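Local coordinates for protein metagenomic carboxyl esterase MGS0156 (Uncultured organism, PDB 5D8M) that probably hydrolyses carboxylic ester bonds, as a carboxyl esterase of the alpha/beta-hydrolase fold, at residues A28-R34 / G288-Y294; R34-E39 / E70-R76; T178-V184 / R242-L248; A249-S253 / A273-G277. All blocks are in the same frame, centred on the assembly; numbering follows the deposited sequence.

Overall arrangement
All four contacts lie on or beside the parallel sheet of an alpha/beta-hydrolase fold. Contacts 1 and 3 belong to the sheet itself: strand 290-293 runs beside 31-32 in contact 1 and beside 244-248, which contact 3 joins to 178-184, and their centres are about 11 Å apart. Contact 2, sharing Arg34 with contact 1, fixes the loop 70-76 on helix 34-48, about 13 Å away between centres. Contact 4 continues from the C-terminal end of strand 244-248, about 21 Å from contact 3 between centres. Contacts 2, 3 and 4 follow in series inside the chain loop closed by contact 1, so the early strand 31-32 is tied to the late strand 290-293.

Contact 1. Residues A28-R34 / G288-Y294; sequences AGIQDGR and GGTLLGY
Gln31 and Asp32 pair in parallel with Thr290 and Leu291, adding a short outermost strand to the central sheet of an alpha/beta-hydrolase fold. The ladder runs from Gln31 N to Gly289 O (2.8 Å), from Leu291 N to Gln31 O (2.8 Å) and from Gly33 N to Leu291 O (2.8 Å). Ile30 packs beside it: CD1 lies close to Gly288, while CG2, anti to the backbone N, rests against Leu291 CB at 3.8 Å. On the face carrying Gln31 and Thr290, the extended Gln31 side chain crosses that of Thr290 obliquely, its CB and OE1 nearest to OG1. Next to Leu291, on the side of Asp32, lies the Arg34 side chain. A bend at chi3 (-68°) turns the Arg34 guanidinium back to Asp32, which it grips side-on: NE gives to OD1, and Arg34 NH2 meets the syn lone pair of Asp32 OD2 at 2.7 Å. Asp32 OD1 also accepts from Arg34 N, an Asx turn at the start of helix 34-48. The arginine stem is packed as well, with Arg34 CD 4.0 Å from Leu291 CD2 and at the edge of the Tyr294 ring; guanidinium and ring planes stand 88° apart. A methionine in place of Arg34 would probably leave the Asp32 carboxylate without its charged mate. Beyond the last bridge, one water donates to both Arg34 O and Leu292 O, 2.9 Å from the latter.

Contact 2. Residues R34-E39 / E70-R76; sequences RGRFRE and EPGPTGR
Arg38 and Glu70 meet at about a right angle as chains but nearly coplanar as flat groups, guanidinium and carboxylate only 8° apart. Arg38 NE gives to Glu70 OE1 (2.7 Å) and Arg38 NH2 to Glu70 OE2 (2.9 Å), each on a syn lone pair. At the base of the same side chain, Glu70 CA lies over one face of the Arg34 guanidinium, which Asp32 holds by a salt bridge, and a water joins Arg34 NH1 to Glu70 OE2. Gly35 makes room for the loop: a CB would collide with Pro71 O. One turn on, the extended Glu39 crosses Thr74 at about a right angle and spreads its carboxylate over the turn, OE1 taking Thr74 N (2.9 Å) and OE2 taking Gly75 N (2.8 Å). Arg36, bent at chi2 (55°), sends NH1 to Arg76 O at 2.8 Å, well above the carbonyl plane. The Arg76 guanidinium sits over the face of that of Arg36, planes 66° apart, though its exact placement is doubtful. A leucine replacing Arg36 would probably leave Arg76 O and Glu337 without this donor. The loop thus covers one side of helix 34-48, whose Phe37 packs on helix 324-338 and strand 290-293, while Arg36 reaches Glu337 of helix 324-338 in a salt bridge.

Contact 3. Residues T178-V184 / R242-L248; sequences TAAVVSV and RVRYYSL
Val181 and Tyr245 are neighbours midway along two parallel strands, 178-184 and 244-248, whose axes approach to 4.5 Å. The bonds step from one strand to the other: Arg244 N to Ala179 O, Val181 N to Arg244 O (2.8 Å), Tyr246 N to Val181 O, Ser183 N to Tyr246 O (2.7 Å) and Leu248 N to Ser183 O (2.8 Å). On the face of Val181 and Tyr245, Tyr245 CD1 comes to Val181 CB at 3.8 Å, and Val181 CG2 reaches Val243 CG1. The other face bears the Tyr246 ring. With its CG beside the backbone N (chi1 -50°), the ring leans toward the neighbouring strand, edge first, setting CE1 3.7 Å from Ala180 CB, which lies at the ring edge, and CD1 against Val182 CG2. At the strand ends waters add to the direct bonds: one water donates to Ala179 O and Arg242 O, another accepts from Ser183 OG and donates to Leu248 O (2.8 Å). Farther out, the hydroxyls are held from elsewhere, Tyr246 OH at Asp338 and Tyr245 OH at Pro240 O. Helices linking the two strands make this a beta-alpha-beta crossover. Strand 151-157 flanks 178-184, helix 159-170 packs over the Val181 and Tyr245 face, and helix 324-338 covers the face of Ala180, Val182 and Leu248.

Contact 4. Residues A249-S253 / A273-G277; sequences AAFAS and ALNDG
Phe251 and Asp276 lie where two loops meet past the C-terminal end of strand 244-248, the position at which alpha/beta hydrolases carry the acid of their catalytic triad. Asp276 OD2 is hydrogen-bonded to His299 ND1, consistent with the acid–histidine pair of such a triad. The loops meet through a ring, two CB-to-carbonyl approaches and three waters. Leu274 CG sits over one face of the Phe251 ring in a CH-pi contact, 3.8 Å from its centroid and 14° off the normal, and the two side chains run side by side, pointing the same way. With chi1 at 65°, Phe251 CG lies between the backbone N and the carbonyl carbon, and the ring turns one face to Leu274; Phe251 CB, fixed by the backbone, lies 3.3 Å from Asn275 O. Next to it, Asp276 CB packs on Ala250 O at 3.2 Å. Water does the polar joining: one lies between Ala250 N and Asp276 OD2, a second accepts from Ala252 N and donates to Asn275 O (2.8 Å), and a third donates to Ala252 O and Ala273 O (2.7 Å). The Asp276 loop is stiffened from within. Leu274 centres an inverse gamma turn, and Asn275 OD1 takes Gly277 N (2.8 Å) in an Asx turn, while Asp276 OD1 accepts from the backbone N of Leu278 and Val279. Phe251 also stacks on Trp65 and touches Tyr294, which follows strand 290-293, and Asn275 packs on helix 262-269, the helix that separates the two loops in sequence.

Contact 1. Residues A28-R34 / G288-Y294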
loop_
_atom_site.group_PDB
_atom_site.type_symbol
_atom_site.label_atom_id
_atom_site.label_comp_id
_atom_site.label_asym_id
_atom_site.label_seq_id
_atom_site.Cartn_x
_atom_site.Cartn_y
_atom_site.Cartn_z
ATOM N N ALA A 28 -2.959 7.242 -18.682
ATOM C CA ALA A 28 -1.636 7.207 -18.060
ATOM C C ALA A 28 -1.007 5.824 -18.169
ATOM O O ALA A 28 -0.193 5.428 -17.325
ATOM C CB ALA A 28 -1.721 7.639 -16.610
ATOM N N GLY A 29 -1.407 5.076 -19.194
ATOM C CA GLY A 29 -0.821 3.777 -19.469
ATOM C C GLY A 29 -1.155 2.675 -18.479
ATOM O O GLY A 29 -0.403 1.720 -18.327
ATOM N N ILE A 30 -2.290 2.786 -17.810
ATOM C CA ILE A 30 -2.635 1.797 -16.794
ATOM C C ILE A 30 -3.406 0.646 -17.398
ATOM O O ILE A 30 -4.395 0.877 -18.087
ATOM C CB ILE A 30 -3.473 2.409 -15.660
ATOM C CG1 ILE A 30 -2.746 3.601 -15.049
ATOM C CG2 ILE A 30 -3.765 1.384 -14.580
ATOM C CD1 ILE A 30 -1.434 3.241 -14.519
ATOM N N GLN A 31 -2.967 -0.582 -17.121
ATOM C CA GLN A 31 -3.702 -1.769 -17.528
ATOM C C GLN A 31 -4.805 -2.061 -16.521
ATOM O O GLN A 31 -4.565 -2.045 -15.310
ATOM C CB GLN A 31 -2.779 -2.984 -17.646
ATOM C CG GLN A 31 -1.589 -2.795 -18.557
ATOM C CD GLN A 31 -0.697 -4.039 -18.598
ATOM O OE1 GLN A 31 -1.134 -5.161 -18.283
ATOM N NE2 GLN A 31 0.560 -3.843 -18.984
ATOM N N ASP A 32 -6.007 -2.331 -17.019
ATOM C CA ASP A 32 -7.153 -2.571 -16.143
ATOM C C ASP A 32 -7.271 -4.050 -15.763
ATOM O O ASP A 32 -7.775 -4.841 -16.531
ATOM C CB ASP A 32 -8.445 -2.096 -16.820
ATOM C CG ASP A 32 -9.601 -1.934 -15.832
ATOM O OD1 ASP A 32 -9.529 -2.517 -14.723
ATOM O OD2 ASP A 32 -10.576 -1.216 -16.160
ATOM N N GLY A 33 -6.822 -4.428 -14.572
ATOM C CA GLY A 33 -6.924 -5.827 -14.180
ATOM C C GLY A 33 -7.980 -6.093 -13.126
ATOM O O GLY A 33 -7.945 -7.144 -12.454
ATOM N N ARG A 34 -8.901 -5.139 -12.968
ATOM C CA ARG A 34 -9.908 -5.181 -11.909
ATOM C C ARG A 34 -10.803 -6.407 -11.966
ATOM O O ARG A 34 -11.206 -6.934 -10.928
ATOM C CB ARG A 34 -10.797 -3.934 -11.956
ATOM C CG ARG A 34 -10.113 -2.673 -11.490
ATOM C CD ARG A 34 -11.029 -1.483 -11.621
ATOM N NE ARG A 34 -11.300 -1.153 -13.021
ATOM C CZ ARG A 34 -12.393 -0.513 -13.421
ATOM N NH1 ARG A 34 -13.312 -0.166 -12.523
ATOM N NH2 ARG A 34 -12.567 -0.217 -14.713
ATOM N N GLY A 288 1.626 3.530 -15.443
ATOM C CA GLY A 288 2.235 2.512 -16.292
ATOM C C GLY A 288 2.068 1.097 -15.744
ATOM O O GLY A 288 2.529 0.137 -16.354
ATOM N N GLY A 289 1.425 0.970 -14.583
ATOM C CA GLY A 289 1.192 -0.330 -13.987
ATOM C C GLY A 289 -0.153 -0.969 -14.300
ATOM O O GLY A 289 -0.814 -0.631 -15.287
ATOM N N THR A 290 -0.533 -1.925 -13.465
ATOM C CA THR A 290 -1.829 -2.582 -13.536
ATOM C C THR A 290 -2.685 -2.140 -12.362
ATOM O O THR A 290 -2.224 -2.159 -11.246
ATOM C CB THR A 290 -1.681 -4.119 -13.519
ATOM O OG1 THR A 290 -1.131 -4.530 -14.761
ATOM C CG2 THR A 290 -3.038 -4.831 -13.309
ATOM N N LEU A 291 -3.922 -1.723 -12.629
ATOM C CA LEU A 291 -4.878 -1.434 -11.559
ATOM C C LEU A 291 -5.636 -2.711 -11.192
ATOM O O LEU A 291 -6.330 -3.291 -12.037
ATOM C CB LEU A 291 -5.865 -0.341 -11.983
ATOM C CG LEU A 291 -7.010 -0.030 -11.010
ATOM C CD1 LEU A 291 -6.480 0.459 -9.654
ATOM C CD2 LEU A 291 -7.925 1.011 -11.665
ATOM N N LEU A 292 -5.483 -3.142 -9.947
ATOM C CA LEU A 292 -6.120 -4.346 -9.475
ATOM C C LEU A 292 -7.496 -4.036 -8.889
ATOM O O LEU A 292 -8.358 -4.903 -8.873
ATOM C CB LEU A 292 -5.254 -5.051 -8.417
ATOM C CG LEU A 292 -3.870 -5.497 -8.851
ATOM C CD1 LEU A 292 -3.174 -6.156 -7.669
ATOM C CD2 LEU A 292 -3.975 -6.435 -10.044
ATOM N N GLY A 293 -7.702 -2.820 -8.390
ATOM C CA GLY A 293 -9.003 -2.470 -7.860
ATOM C C GLY A 293 -9.003 -1.633 -6.607
ATOM O O GLY A 293 -8.004 -0.982 -6.236
ATOM N N TYR A 294 -10.157 -1.635 -5.958
ATOM C CA TYR A 294 -10.425 -0.717 -4.857
ATOM C C TYR A 294 -11.007 -1.454 -3.648
ATOM O O TYR A 294 -12.215 -1.587 -3.540
ATOM C CB TYR A 294 -11.387 0.396 -5.310
ATOM C CG TYR A 294 -10.893 1.216 -6.498
ATOM C CD1 TYR A 294 -11.102 0.774 -7.809
ATOM C CD2 TYR A 294 -10.203 2.419 -6.310
ATOM C CE1 TYR A 294 -10.654 1.503 -8.894
ATOM C CE2 TYR A 294 -9.746 3.170 -7.418
ATOM C CZ TYR A 294 -9.981 2.697 -8.693
ATOM O OH TYR A 294 -9.559 3.395 -9.789
HETATM O O HOH W 1 -11.220 -5.246 -8.498
#

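Contact 2. Residues R34-E39 / E70-R76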
loop_
_atom_site.group_PDB
_atom_site.type_symbol
_atom_site.label_atom_id
_atom_site.label_comp_id
_atom_site.label_asym_id
_atom_site.label_seq_id
_atom_site.Cartn_x
_atom_site.Cartn_y
_atom_site.Cartn_z
ATOM N N ARG A 34 -8.901 -5.139 -12.968
ATOM C CA ARG A 34 -9.908 -5.181 -11.909
ATOM C C ARG A 34 -10.803 -6.407 -11.966
ATOM O O ARG A 34 -11.206 -6.934 -10.928
ATOM C CB ARG A 34 -10.797 -3.934 -11.956
ATOM C CG ARG A 34 -10.113 -2.673 -11.490
ATOM C CD ARG A 34 -11.029 -1.483 -11.621
ATOM N NE ARG A 34 -11.300 -1.153 -13.021
ATOM C CZ ARG A 34 -12.393 -0.513 -13.421
ATOM N NH1 ARG A 34 -13.312 -0.166 -12.523
ATOM N NH2 ARG A 34 -12.567 -0.217 -14.713
ATOM N N GLY A 35 -11.152 -6.815 -13.183
ATOM C CA GLY A 35 -12.052 -7.932 -13.396
ATOM C C GLY A 35 -11.426 -9.260 -12.996
ATOM O O GLY A 35 -12.052 -10.057 -12.310
ATOM N N ARG A 36 -10.196 -9.507 -13.428
ATOM C CA ARG A 36 -9.549 -10.766 -13.106
ATOM C C ARG A 36 -9.197 -10.810 -11.612
ATOM O O ARG A 36 -9.333 -11.851 -10.959
ATOM C CB ARG A 36 -8.305 -10.978 -13.976
ATOM C CG ARG A 36 -7.553 -12.299 -13.714
ATOM C CD ARG A 36 -8.443 -13.523 -13.854
ATOM N NE ARG A 36 -7.684 -14.755 -13.648
ATOM C CZ ARG A 36 -8.215 -15.976 -13.630
ATOM N NH1 ARG A 36 -9.522 -16.143 -13.806
ATOM N NH2 ARG A 36 -7.436 -17.036 -13.452
ATOM N N PHE A 37 -8.792 -9.675 -11.054
ATOM C CA PHE A 37 -8.475 -9.672 -9.630
ATOM C C PHE A 37 -9.724 -9.979 -8.778
ATOM O O PHE A 37 -9.641 -10.778 -7.834
ATOM C CB PHE A 37 -7.837 -8.344 -9.215
ATOM C CG PHE A 37 -7.340 -8.335 -7.790
ATOM C CD1 PHE A 37 -6.131 -8.938 -7.454
ATOM C CD2 PHE A 37 -8.104 -7.776 -6.787
ATOM C CE1 PHE A 37 -5.676 -8.948 -6.125
ATOM C CE2 PHE A 37 -7.662 -7.775 -5.457
ATOM C CZ PHE A 37 -6.443 -8.359 -5.132
ATOM N N ARG A 38 -10.869 -9.370 -9.112
ATOM C CA ARG A 38 -12.123 -9.674 -8.395
ATOM C C ARG A 38 -12.461 -11.166 -8.477
ATOM O O ARG A 38 -12.846 -11.800 -7.489
ATOM C CB ARG A 38 -13.305 -8.856 -8.949
ATOM C CG ARG A 38 -14.657 -9.224 -8.306
ATOM C CD ARG A 38 -15.843 -8.410 -8.881
ATOM N NE ARG A 38 -15.596 -6.962 -8.828
ATOM C CZ ARG A 38 -15.778 -6.190 -7.761
ATOM N NH1 ARG A 38 -16.228 -6.711 -6.631
ATOM N NH2 ARG A 38 -15.512 -4.886 -7.830
ATOM N N GLU A 39 -12.290 -11.715 -9.669
ATOM C CA GLU A 39 -12.539 -13.114 -9.930
ATOM C C GLU A 39 -11.680 -14.023 -9.041
ATOM O O GLU A 39 -12.178 -14.967 -8.438
ATOM C CB GLU A 39 -12.266 -13.384 -11.409
ATOM C CG GLU A 39 -12.684 -14.744 -11.940
ATOM C CD GLU A 39 -12.552 -14.783 -13.449
ATOM O OE1 GLU A 39 -11.887 -13.882 -14.007
ATOM O OE2 GLU A 39 -13.143 -15.679 -14.082
ATOM N N GLU A 70 -15.614 -1.611 -15.248
ATOM C CA GLU A 70 -14.889 -2.801 -14.827
ATOM C C GLU A 70 -15.071 -3.964 -15.816
ATOM O O GLU A 70 -16.190 -4.333 -16.149
ATOM C CB GLU A 70 -15.313 -3.231 -13.425
ATOM C CG GLU A 70 -14.404 -4.324 -12.841
ATOM C CD GLU A 70 -14.839 -4.769 -11.466
ATOM O OE1 GLU A 70 -15.225 -5.941 -11.317
ATOM O OE2 GLU A 70 -14.785 -3.955 -10.526
ATOM N N PRO A 71 -13.954 -4.542 -16.287
ATOM C CA PRO A 71 -13.991 -5.713 -17.176
ATOM C C PRO A 71 -14.721 -6.882 -16.526
ATOM O O PRO A 71 -14.681 -7.015 -15.303
ATOM C CB PRO A 71 -12.510 -6.056 -17.379
ATOM C CG PRO A 71 -11.767 -4.801 -17.016
ATOM C CD PRO A 71 -12.578 -4.160 -15.932
ATOM N N GLY A 72 -15.395 -7.702 -17.323
ATOM C CA GLY A 72 -16.054 -8.886 -16.803
ATOM C C GLY A 72 -15.038 -9.924 -16.350
ATOM O O GLY A 72 -13.835 -9.762 -16.576
ATOM N N PRO A 73 -15.508 -10.981 -15.672
ATOM C CA PRO A 73 -14.619 -12.101 -15.335
ATOM C C PRO A 73 -14.219 -12.876 -16.601
ATOM O O PRO A 73 -14.998 -12.932 -17.547
ATOM C CB PRO A 73 -15.467 -12.951 -14.379
ATOM C CG PRO A 73 -16.880 -12.578 -14.692
ATOM C CD PRO A 73 -16.851 -11.135 -15.085
ATOM N N THR A 74 -13.012 -13.436 -16.624
ATOM C CA THR A 74 -12.500 -14.110 -17.824
ATOM C C THR A 74 -13.059 -15.517 -17.962
ATOM O O THR A 74 -13.081 -16.085 -19.058
ATOM C CB THR A 74 -10.956 -14.189 -17.814
ATOM O OG1 THR A 74 -10.528 -15.081 -16.771
ATOM C CG2 THR A 74 -10.345 -12.809 -17.577
ATOM N N GLY A 75 -13.506 -16.081 -16.844
ATOM C CA GLY A 75 -13.969 -17.456 -16.812
ATOM C C GLY A 75 -12.846 -18.476 -16.673
ATOM O O GLY A 75 -13.098 -19.659 -16.453
ATOM N N ARG A 76 -11.601 -18.027 -16.809
ATOM C CA ARG A 76 -10.474 -18.943 -16.724
ATOM C C ARG A 76 -10.322 -19.400 -15.274
ATOM O O ARG A 76 -10.594 -18.626 -14.354
ATOM C CB ARG A 76 -9.197 -18.288 -17.260
ATOM C CG ARG A 76 -8.012 -18.350 -16.324
ATOM C CD ARG A 76 -6.680 -17.960 -16.987
ATOM N NE ARG A 76 -6.656 -16.736 -17.815
ATOM C CZ ARG A 76 -7.249 -15.561 -17.561
ATOM N NH1 ARG A 76 -7.994 -15.361 -16.493
ATOM N NH2 ARG A 76 -7.105 -14.560 -18.414
HETATM O O HOH W 2 -13.983 -1.492 -10.058
HETATM O O HOH W 3 -12.895 -18.178 -13.224
#

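Contact 3. Residues T178-V184 / R242-L248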
loop_
_atom_site.group_PDB
_atom_site.type_symbol
_atom_site.label_atom_id
_atom_site.label_comp_id
_atom_site.label_asym_id
_atom_site.label_seq_id
_atom_site.Cartn_x
_atom_site.Cartn_y
_atom_site.Cartn_z
ATOM N N THR A 178 14.302 -7.634 -8.885
ATOM C CA THR A 178 12.896 -7.525 -8.491
ATOM C C THR A 178 11.960 -7.886 -9.640
ATOM O O THR A 178 12.085 -7.319 -10.727
ATOM C CB THR A 178 12.583 -6.089 -8.006
ATOM O OG1 THR A 178 13.411 -5.780 -6.874
ATOM C CG2 THR A 178 11.106 -5.933 -7.612
ATOM N N ALA A 179 11.006 -8.785 -9.407
ATOM C CA ALA A 179 10.019 -9.102 -10.445
ATOM C C ALA A 179 8.814 -8.140 -10.457
ATOM O O ALA A 179 8.292 -7.791 -11.520
ATOM C CB ALA A 179 9.532 -10.521 -10.298
ATOM N N ALA A 180 8.369 -7.720 -9.287
ATOM C CA ALA A 180 7.114 -6.980 -9.216
ATOM C C ALA A 180 7.018 -6.126 -7.975
ATOM O O ALA A 180 7.605 -6.462 -6.932
ATOM C CB ALA A 180 5.933 -7.954 -9.270
ATOM N N VAL A 181 6.290 -5.012 -8.096
ATOM C CA VAL A 181 5.895 -4.203 -6.941
ATOM C C VAL A 181 4.406 -4.058 -6.904
ATOM O O VAL A 181 3.817 -3.593 -7.869
ATOM C CB VAL A 181 6.475 -2.786 -6.975
ATOM C CG1 VAL A 181 5.968 -1.989 -5.758
ATOM C CG2 VAL A 181 8.010 -2.838 -7.029
ATOM N N VAL A 182 3.804 -4.427 -5.780
ATOM C CA VAL A 182 2.390 -4.221 -5.566
ATOM C C VAL A 182 2.205 -3.148 -4.517
ATOM O O VAL A 182 2.740 -3.241 -3.415
ATOM C CB VAL A 182 1.696 -5.502 -5.089
ATOM C CG1 VAL A 182 0.205 -5.230 -4.916
ATOM C CG2 VAL A 182 1.944 -6.625 -6.099
ATOM N N SER A 183 1.469 -2.115 -4.881
ATOM C CA SER A 183 1.137 -1.032 -3.984
ATOM C C SER A 183 -0.254 -1.256 -3.378
ATOM O O SER A 183 -1.237 -1.394 -4.119
ATOM C CB SER A 183 1.175 0.297 -4.781
ATOM O OG SER A 183 0.996 1.417 -3.939
ATOM N N VAL A 184 -0.341 -1.269 -2.052
ATOM C CA VAL A 184 -1.603 -1.357 -1.338
ATOM C C VAL A 184 -1.834 -0.067 -0.540
ATOM O O VAL A 184 -1.145 0.180 0.455
ATOM C CB VAL A 184 -1.619 -2.574 -0.374
ATOM C CG1 VAL A 184 -2.979 -2.739 0.265
ATOM C CG2 VAL A 184 -1.192 -3.869 -1.133
ATOM N N ARG A 242 11.627 -3.251 -16.497
ATOM C CA ARG A 242 11.590 -4.702 -16.415
ATOM C C ARG A 242 10.808 -5.195 -15.173
ATOM O O ARG A 242 10.434 -6.367 -15.093
ATOM C CB ARG A 242 13.008 -5.272 -16.412
ATOM C CG ARG A 242 13.864 -4.843 -15.220
ATOM C CD ARG A 242 14.995 -5.871 -14.940
ATOM N NE ARG A 242 14.459 -7.221 -14.737
ATOM C CZ ARG A 242 13.831 -7.606 -13.626
ATOM N NH1 ARG A 242 13.667 -6.744 -12.638
ATOM N NH2 ARG A 242 13.356 -8.841 -13.504
ATOM N N VAL A 243 10.576 -4.299 -14.216
ATOM C CA VAL A 243 9.739 -4.594 -13.039
ATOM C C VAL A 243 8.245 -4.364 -13.370
ATOM O O VAL A 243 7.914 -3.411 -14.064
ATOM C CB VAL A 243 10.137 -3.706 -11.839
ATOM C CG1 VAL A 243 9.264 -4.021 -10.611
ATOM C CG2 VAL A 243 11.621 -3.856 -11.522
ATOM N N ARG A 244 7.349 -5.240 -12.925
ATOM C CA ARG A 244 5.920 -5.013 -13.137
ATOM C C ARG A 244 5.298 -4.327 -11.919
ATOM O O ARG A 244 5.605 -4.683 -10.787
ATOM C CB ARG A 244 5.210 -6.324 -13.417
ATOM C CG ARG A 244 5.885 -7.151 -14.500
ATOM C CD ARG A 244 5.323 -6.870 -15.850
ATOM N NE ARG A 244 4.382 -7.924 -16.224
ATOM C CZ ARG A 244 4.721 -9.072 -16.810
ATOM N NH1 ARG A 244 5.991 -9.333 -17.120
ATOM N NH2 ARG A 244 3.777 -9.960 -17.092
ATOM N N TYR A 245 4.413 -3.360 -12.155
ATOM C CA TYR A 245 3.794 -2.618 -11.061
ATOM C C TYR A 245 2.295 -2.881 -11.010
ATOM O O TYR A 245 1.631 -2.999 -12.052
ATOM C CB TYR A 245 4.081 -1.115 -11.211
ATOM C CG TYR A 245 5.561 -0.843 -11.344
ATOM C CD1 TYR A 245 6.371 -0.739 -10.222
ATOM C CD2 TYR A 245 6.159 -0.728 -12.593
ATOM C CE1 TYR A 245 7.731 -0.517 -10.342
ATOM C CE2 TYR A 245 7.515 -0.505 -12.722
ATOM C CZ TYR A 245 8.299 -0.400 -11.596
ATOM O OH TYR A 245 9.667 -0.169 -11.737
ATOM N N TYR A 246 1.776 -2.976 -9.792
ATOM C CA TYR A 246 0.369 -3.254 -9.567
ATOM C C TYR A 246 -0.121 -2.394 -8.425
ATOM O O TYR A 246 0.617 -2.170 -7.462
ATOM C CB TYR A 246 0.136 -4.737 -9.226
ATOM C CG TYR A 246 0.792 -5.717 -10.188
ATOM C CD1 TYR A 246 2.124 -6.085 -10.029
ATOM C CD2 TYR A 246 0.066 -6.296 -11.224
ATOM C CE1 TYR A 246 2.734 -7.002 -10.903
ATOM C CE2 TYR A 246 0.657 -7.210 -12.092
ATOM C CZ TYR A 246 1.990 -7.550 -11.927
ATOM O OH TYR A 246 2.571 -8.454 -12.757
ATOM N N SER A 247 -1.368 -1.930 -8.499
ATOM C CA SER A 247 -1.860 -1.043 -7.446
ATOM C C SER A 247 -3.285 -1.395 -7.026
ATOM O O SER A 247 -4.146 -1.707 -7.877
ATOM C CB SER A 247 -1.818 0.424 -7.912
ATOM O OG SER A 247 -0.498 0.821 -8.291
ATOM N N LEU A 248 -3.503 -1.308 -5.716
ATOM C CA LEU A 248 -4.811 -1.353 -5.075
ATOM C C LEU A 248 -5.001 -0.029 -4.359
ATOM O O LEU A 248 -4.113 0.401 -3.628
ATOM C CB LEU A 248 -4.902 -2.509 -4.084
ATOM C CG LEU A 248 -4.949 -3.899 -4.715
ATOM C CD1 LEU A 248 -4.421 -4.921 -3.703
ATOM C CD2 LEU A 248 -6.376 -4.254 -5.101
HETATM O O HOH W 4 8.987 -8.647 -13.891
HETATM O O HOH W 5 -1.694 1.758 -3.994
#

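Contact 4. Residues A249-S253 / A273-G277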
loop_
_atom_site.group_PDB
_atom_site.type_symbol
_atom_site.label_atom_id
_atom_site.label_comp_id
_atom_site.label_asym_id
_atom_site.label_seq_id
_atom_site.Cartn_x
_atom_site.Cartn_y
_atom_site.Cartn_z
ATOM N N ALA A 249 -6.131 0.633 -4.602
ATOM C CA ALA A 249 -6.425 1.883 -3.922
ATOM C C ALA A 249 -7.675 1.748 -3.040
ATOM O O ALA A 249 -8.781 1.590 -3.544
ATOM C CB ALA A 249 -6.597 3.008 -4.943
ATOM N N ALA A 250 -7.495 1.815 -1.719
ATOM C CA ALA A 250 -8.608 1.590 -0.801
ATOM C C ALA A 250 -9.448 2.842 -0.552
ATOM O O ALA A 250 -8.947 3.978 -0.621
ATOM C CB ALA A 250 -8.088 1.046 0.518
ATOM N N PHE A 251 -10.739 2.618 -0.293
ATOM C CA PHE A 251 -11.573 3.600 0.367
ATOM C C PHE A 251 -12.790 2.900 0.933
ATOM O O PHE A 251 -13.190 1.846 0.446
ATOM C CB PHE A 251 -11.974 4.739 -0.594
ATOM C CG PHE A 251 -12.858 4.320 -1.749
ATOM C CD1 PHE A 251 -12.306 3.930 -2.967
ATOM C CD2 PHE A 251 -14.234 4.366 -1.632
ATOM C CE1 PHE A 251 -13.123 3.570 -4.034
ATOM C CE2 PHE A 251 -15.058 4.016 -2.693
ATOM C CZ PHE A 251 -14.504 3.614 -3.899
ATOM N N ALA A 252 -13.360 3.487 1.976
ATOM C CA ALA A 252 -14.597 3.017 2.560
ATOM C C ALA A 252 -15.509 4.218 2.744
ATOM O O ALA A 252 -15.057 5.354 2.651
ATOM C CB ALA A 252 -14.342 2.324 3.889
ATOM N N SER A 253 -16.784 3.973 3.019
ATOM C CA SER A 253 -17.698 5.058 3.332
ATOM C C SER A 253 -17.235 5.678 4.626
ATOM O O SER A 253 -16.440 5.073 5.350
ATOM C CB SER A 253 -19.137 4.556 3.458
ATOM O OG SER A 253 -19.235 3.633 4.535
ATOM N N ALA A 273 -14.231 12.096 -2.188
ATOM C CA ALA A 273 -14.794 11.101 -1.296
ATOM C C ALA A 273 -14.169 9.726 -1.462
ATOM O O ALA A 273 -14.340 8.869 -0.603
ATOM C CB ALA A 273 -16.303 11.020 -1.509
ATOM N N LEU A 274 -13.444 9.499 -2.560
ATOM C CA LEU A 274 -12.811 8.204 -2.762
ATOM C C LEU A 274 -11.420 8.293 -2.176
ATOM O O LEU A 274 -10.441 8.475 -2.896
ATOM C CB LEU A 274 -12.748 7.813 -4.241
ATOM C CG LEU A 274 -14.017 7.182 -4.811
ATOM C CD1 LEU A 274 -15.201 8.129 -4.769
ATOM C CD2 LEU A 274 -13.778 6.753 -6.256
ATOM N N ASN A 275 -11.359 8.199 -0.851
ATOM C CA ASN A 275 -10.111 8.279 -0.116
ATOM C C ASN A 275 -10.196 7.345 1.088
ATOM O O ASN A 275 -11.286 7.089 1.594
ATOM C CB ASN A 275 -9.822 9.711 0.349
ATOM C CG ASN A 275 -10.626 10.104 1.594
ATOM O OD1 ASN A 275 -10.209 9.834 2.728
ATOM N ND2 ASN A 275 -11.755 10.783 1.388
ATOM N N ASP A 276 -9.056 6.854 1.555
ATOM C CA ASP A 276 -9.063 5.854 2.623
ATOM C C ASP A 276 -8.815 6.466 3.998
ATOM O O ASP A 276 -8.583 5.754 4.965
ATOM C CB ASP A 276 -8.025 4.764 2.352
ATOM C CG ASP A 276 -6.587 5.285 2.374
ATOM O OD1 ASP A 276 -6.314 6.388 2.886
ATOM O OD2 ASP A 276 -5.702 4.549 1.903
ATOM N N GLY A 277 -8.876 7.791 4.074
ATOM C CA GLY A 277 -8.625 8.503 5.305
ATOM C C GLY A 277 -7.345 9.303 5.207
ATOM O O GLY A 277 -7.269 10.391 5.761
HETATM O O HOH W 6 -5.639 3.809 -0.819
HETATM O O HOH W 7 -12.054 5.488 3.797
HETATM O O HOH W 8 -15.972 7.499 0.999
#